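Local coordinates for protein glycosyl hydrolase (Streptomyces cattleya, PDB 7LR8) that probably hydrolyses the Manβ1-4GlcNAc linkage of N-glycan core fragments, as a family GH5 glycoside hydrolase of subfamily 18, at residues R15-T21 with V301-H307. The protein carries 1 engineered substitution. Numbering follows the deposited sequence.
Sequences RFGVNYT and VTWWCSH. With BMA (beta-D-mannopyranose), chain D.
Asn19 lies against the indole of Trp304, its CB 3.4 Å from Trp304 CE3. The two side chains cross at about a right angle, with amide and ring planes 38° apart. CG stands beside the backbone N (chi1 -66°), which brings ND2 to the same Trp303 O that the backbone N binds. Asn19 N gives a nearly straight hydrogen bond of 2.8 Å to Trp303 O. Asn19 ND2 meets Trp303 O at 3.2 Å from above the carbonyl plane. Arg54 binds Asn19 OD1, and Gln267 O takes a further bond from ND2, so the amide is fixed in rotation.

Past the strands, Thr21 OG1 donates to a lone pair of His307 O at 2.7 Å. Thr21 N donates to Ser306 OG at 3.0 Å, and that hydroxyl also bonds His307 ND1. A cis peptide precedes Cys305, whose CB packs on one face of the Trp304 indole. The mannose lies over the opposite face, its C3 3.8 Å above the ring plane, making Trp304 a sugar platform.

Parallel strands 15-19 and 298-304 are the first and last of the (beta/alpha)8 barrel, and their pairing closes it. Strands 52-55 and 264-269 flank the pair, with helices 35-46 and 281-293 packed outside.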
ATOM      1  N   ARG B  15     -11.051  29.712 -15.598  1.00 25.92           N
ATOM      2  CA  ARG B  15     -10.622  28.588 -16.414  1.00 23.97           C
ATOM      3  C   ARG B  15     -11.537  27.390 -16.184  1.00 27.98           C
ATOM      4  O   ARG B  15     -12.225  27.287 -15.166  1.00 30.16           O
ATOM      5  CB  ARG B  15      -9.173  28.228 -16.105  1.00 30.57           C
ATOM      6  CG  ARG B  15      -8.272  29.455 -16.103  1.00 35.59           C
ATOM      7  CD  ARG B  15      -6.830  29.056 -16.143  1.00 38.32           C
ATOM      8  NE  ARG B  15      -6.646  27.946 -17.068  1.00 41.57           N
ATOM      9  CZ  ARG B  15      -5.475  27.589 -17.581  1.00 38.01           C
ATOM     10  NH1 ARG B  15      -4.371  28.264 -17.261  1.00 36.44           N
ATOM     11  NH2 ARG B  15      -5.415  26.561 -18.414  1.00 29.48           N
ATOM     12  N   PHE B  16     -11.542  26.482 -17.156  1.00 22.52           N
ATOM     13  CA  PHE B  16     -12.422  25.322 -17.135  1.00 21.25           C
ATOM     14  C   PHE B  16     -11.605  24.067 -17.401  1.00 20.22           C
ATOM     15  O   PHE B  16     -10.823  24.021 -18.355  1.00 24.41           O
ATOM     16  CB  PHE B  16     -13.545  25.491 -18.175  1.00 21.85           C
ATOM     17  CG  PHE B  16     -14.421  26.690 -17.926  1.00 24.29           C
ATOM     18  CD1 PHE B  16     -15.483  26.607 -17.040  1.00 25.20           C
ATOM     19  CD2 PHE B  16     -14.172  27.908 -18.558  1.00 23.95           C
ATOM     20  CE1 PHE B  16     -16.297  27.707 -16.795  1.00 31.44           C
ATOM     21  CE2 PHE B  16     -14.972  29.008 -18.311  1.00 30.24           C
ATOM     22  CZ  PHE B  16     -16.043  28.904 -17.428  1.00 32.79           C
ATOM     23  N   GLY B  17     -11.780  23.052 -16.565  1.00 19.81           N
ATOM     24  CA  GLY B  17     -10.989  21.853 -16.713  1.00 18.58           C
ATOM     25  C   GLY B  17     -11.650  20.674 -16.046  1.00 18.15           C
ATOM     26  O   GLY B  17     -12.792  20.758 -15.588  1.00 18.97           O
ATOM     27  N   VAL B  18     -10.932  19.550 -16.035  1.00 19.73           N
ATOM     28  CA  VAL B  18     -11.445  18.324 -15.431  1.00 19.12           C
ATOM     29  C   VAL B  18     -10.359  17.670 -14.599  1.00 20.65           C
ATOM     30  O   VAL B  18      -9.162  17.812 -14.868  1.00 18.44           O
ATOM     31  CB  VAL B  18     -11.978  17.311 -16.468  1.00 21.08           C
ATOM     32  CG1 VAL B  18     -13.204  17.857 -17.162  1.00 21.05           C
ATOM     33  CG2 VAL B  18     -10.904  16.955 -17.482  1.00 20.98           C
ATOM     34  N   ASN B  19     -10.796  16.957 -13.564  1.00 18.95           N
ATOM     35  CA  ASN B  19      -9.944  15.995 -12.878  1.00 18.62           C
ATOM     36  C   ASN B  19      -9.855  14.740 -13.732  1.00 17.33           C
ATOM     37  O   ASN B  19     -10.882  14.122 -14.023  1.00 17.03           O
ATOM     38  CB  ASN B  19     -10.520  15.685 -11.499  1.00 16.39           C
ATOM     39  CG  ASN B  19     -10.471  16.884 -10.590  1.00 18.65           C
ATOM     40  OD1 ASN B  19      -9.445  17.154  -9.984  1.00 19.14           O
ATOM     41  ND2 ASN B  19     -11.565  17.637 -10.520  1.00 17.46           N
ATOM     42  N   TYR B  20      -8.635  14.355 -14.117  1.00 17.22           N
ATOM     43  CA  TYR B  20      -8.435  13.315 -15.123  1.00 19.45           C
ATOM     44  C   TYR B  20      -8.424  11.940 -14.458  1.00 17.76           C
ATOM     45  O   TYR B  20      -7.501  11.617 -13.698  1.00 18.56           O
ATOM     46  CB  TYR B  20      -7.147  13.567 -15.905  1.00 18.03           C
ATOM     47  CG  TYR B  20      -6.784  12.445 -16.854  1.00 16.13           C
ATOM     48  CD1 TYR B  20      -7.767  11.805 -17.624  1.00 18.28           C
ATOM     49  CD2 TYR B  20      -5.462  12.021 -16.982  1.00 17.70           C
ATOM     50  CE1 TYR B  20      -7.436  10.761 -18.476  1.00 20.37           C
ATOM     51  CE2 TYR B  20      -5.120  10.982 -17.832  1.00 19.38           C
ATOM     52  CZ  TYR B  20      -6.112  10.357 -18.576  1.00 17.85           C
ATOM     53  OH  TYR B  20      -5.767   9.326 -19.424  1.00 20.22           O
ATOM     54  N   THR B  21      -9.465  11.139 -14.739  1.00 17.98           N
ATOM     55  CA  THR B  21      -9.526   9.736 -14.333  1.00 17.67           C
ATOM     56  C   THR B  21      -9.269   8.857 -15.553  1.00 24.38           C
ATOM     57  O   THR B  21     -10.154   8.715 -16.411  1.00 19.41           O
ATOM     58  CB  THR B  21     -10.887   9.399 -13.711  1.00 20.61           C
ATOM     59  OG1 THR B  21     -11.934  10.016 -14.469  1.00 20.68           O
ATOM     60  CG2 THR B  21     -10.981   9.883 -12.265  1.00 19.29           C
ATOM     61  N   VAL B 301     -13.012  26.302 -12.714  1.00 19.69           N
ATOM     62  CA  VAL B 301     -13.946  25.239 -12.355  1.00 21.74           C
ATOM     63  C   VAL B 301     -13.393  23.944 -12.924  1.00 26.05           C
ATOM     64  O   VAL B 301     -13.174  23.840 -14.139  1.00 24.98           O
ATOM     65  CB  VAL B 301     -15.353  25.499 -12.913  1.00 22.05           C
ATOM     66  CG1 VAL B 301     -16.269  24.325 -12.577  1.00 23.94           C
ATOM     67  CG2 VAL B 301     -15.913  26.814 -12.389  1.00 23.62           C
ATOM     68  N   THR B 302     -13.172  22.955 -12.059  1.00 20.65           N
ATOM     69  CA  THR B 302     -12.552  21.705 -12.476  1.00 21.01           C
ATOM     70  C   THR B 302     -13.483  20.569 -12.079  1.00 20.18           C
ATOM     71  O   THR B 302     -13.623  20.258 -10.891  1.00 22.72           O
ATOM     72  CB  THR B 302     -11.156  21.558 -11.863  1.00 20.61           C
ATOM     73  OG1 THR B 302     -10.414  22.775 -12.087  1.00 22.70           O
ATOM     74  CG2 THR B 302     -10.409  20.401 -12.501  1.00 24.24           C
ATOM     75  N   TRP B 303     -14.165  19.987 -13.066  1.00 18.99           N
ATOM     76  CA  TRP B 303     -15.179  18.981 -12.808  1.00 17.87           C
ATOM     77  C   TRP B 303     -14.542  17.652 -12.426  1.00 20.90           C
ATOM     78  O   TRP B 303     -13.526  17.247 -12.997  1.00 21.23           O
ATOM     79  CB  TRP B 303     -16.080  18.791 -14.040  1.00 20.46           C
ATOM     80  CG  TRP B 303     -17.361  18.150 -13.659  1.00 22.42           C
ATOM     81  CD1 TRP B 303     -17.638  16.812 -13.625  1.00 20.50           C
ATOM     82  CD2 TRP B 303     -18.541  18.816 -13.197  1.00 21.08           C
ATOM     83  NE1 TRP B 303     -18.931  16.609 -13.187  1.00 21.35           N
ATOM     84  CE2 TRP B 303     -19.497  17.826 -12.908  1.00 22.35           C
ATOM     85  CE3 TRP B 303     -18.881  20.161 -12.997  1.00 24.55           C
ATOM     86  CZ2 TRP B 303     -20.765  18.137 -12.435  1.00 26.51           C
ATOM     87  CZ3 TRP B 303     -20.143  20.462 -12.520  1.00 24.44           C
ATOM     88  CH2 TRP B 303     -21.060  19.461 -12.246  1.00 26.06           C
ATOM     89  N   TRP B 304     -15.129  16.988 -11.428  1.00 20.83           N
ATOM     90  CA  TRP B 304     -14.781  15.607 -11.092  1.00 19.58           C
ATOM     91  C   TRP B 304     -15.883  14.725 -11.650  1.00 19.37           C
ATOM     92  O   TRP B 304     -16.994  14.728 -11.118  1.00 20.30           O
ATOM     93  CB  TRP B 304     -14.676  15.386  -9.585  1.00 21.53           C
ATOM     94  CG  TRP B 304     -14.151  14.007  -9.296  1.00 19.64           C
ATOM     95  CD1 TRP B 304     -14.824  12.823  -9.417  1.00 20.91           C
ATOM     96  CD2 TRP B 304     -12.814  13.668  -8.891  1.00 19.63           C
ATOM     97  NE1 TRP B 304     -13.991  11.771  -9.112  1.00 19.14           N
ATOM     98  CE2 TRP B 304     -12.755  12.266  -8.778  1.00 19.46           C
ATOM     99  CE3 TRP B 304     -11.670  14.419  -8.599  1.00 16.92           C
ATOM    100  CZ2 TRP B 304     -11.592  11.605  -8.408  1.00 21.10           C
ATOM    101  CZ3 TRP B 304     -10.524  13.757  -8.226  1.00 20.03           C
ATOM    102  CH2 TRP B 304     -10.489  12.370  -8.128  1.00 22.34           C
ATOM    103  N   CYS B 305     -15.581  13.934 -12.681  1.00 19.66           N
ATOM    104  CA  CYS B 305     -14.250  13.734 -13.234  1.00 21.15           C
ATOM    105  C   CYS B 305     -14.386  13.568 -14.746  1.00 18.02           C
ATOM    106  O   CYS B 305     -15.495  13.653 -15.288  1.00 18.42           O
ATOM    107  CB  CYS B 305     -13.588  12.506 -12.613  1.00 21.27           C
ATOM    108  SG  CYS B 305     -14.663  11.039 -12.616  1.00 20.47           S
ATOM    109  N   SER B 306     -13.268  13.321 -15.427  1.00 21.21           N
ATOM    110  CA  SER B 306     -13.315  13.243 -16.885  1.00 20.60           C
ATOM    111  C   SER B 306     -14.069  11.995 -17.340  1.00 18.26           C
ATOM    112  O   SER B 306     -14.970  12.076 -18.193  1.00 20.12           O
ATOM    113  CB  SER B 306     -11.894  13.277 -17.453  1.00 22.37           C
ATOM    114  OG  SER B 306     -11.145  12.136 -17.071  1.00 18.26           O
ATOM    115  N   HIS B 307     -13.742  10.836 -16.755  1.00 21.51           N
ATOM    116  CA  HIS B 307     -14.226   9.555 -17.244  1.00 21.43           C
ATOM    117  C   HIS B 307     -14.796   8.712 -16.116  1.00 21.44           C
ATOM    118  O   HIS B 307     -14.265   8.691 -15.001  1.00 20.03           O
ATOM    119  CB  HIS B 307     -13.107   8.788 -17.948  1.00 19.25           C
ATOM    120  CG  HIS B 307     -12.661   9.424 -19.227  1.00 19.99           C
ATOM    121  ND1 HIS B 307     -11.722  10.433 -19.271  1.00 19.83           N
ATOM    122  CD2 HIS B 307     -13.054   9.218 -20.507  1.00 21.09           C
ATOM    123  CE1 HIS B 307     -11.541  10.808 -20.525  1.00 20.76           C
ATOM    124  NE2 HIS B 307     -12.343  10.093 -21.294  1.00 22.34           N
TER
HETATM  125  C1  BMA D   2     -13.168  13.628  -3.355  1.00 29.52           C
HETATM  126  C2  BMA D   2     -12.083  13.285  -4.425  1.00 34.24           C
HETATM  127  C3  BMA D   2     -12.058  11.784  -4.631  1.00 23.19           C
HETATM  128  C4  BMA D   2     -13.537  11.224  -4.801  1.00 19.39           C
HETATM  129  C5  BMA D   2     -14.568  12.380  -4.934  1.00 24.61           C
HETATM  130  C6  BMA D   2     -16.003  11.904  -4.995  1.00 17.73           C
HETATM  131  O2  BMA D   2     -10.792  13.723  -4.028  1.00 26.54           O
HETATM  132  O3  BMA D   2     -11.317  11.132  -3.569  1.00 29.37           O
HETATM  133  O4  BMA D   2     -13.571  10.428  -5.953  1.00 21.43           O
HETATM  134  O5  BMA D   2     -14.493  13.233  -3.777  1.00 27.47           O
HETATM  135  O6  BMA D   2     -16.278  11.208  -3.756  1.00 27.13           O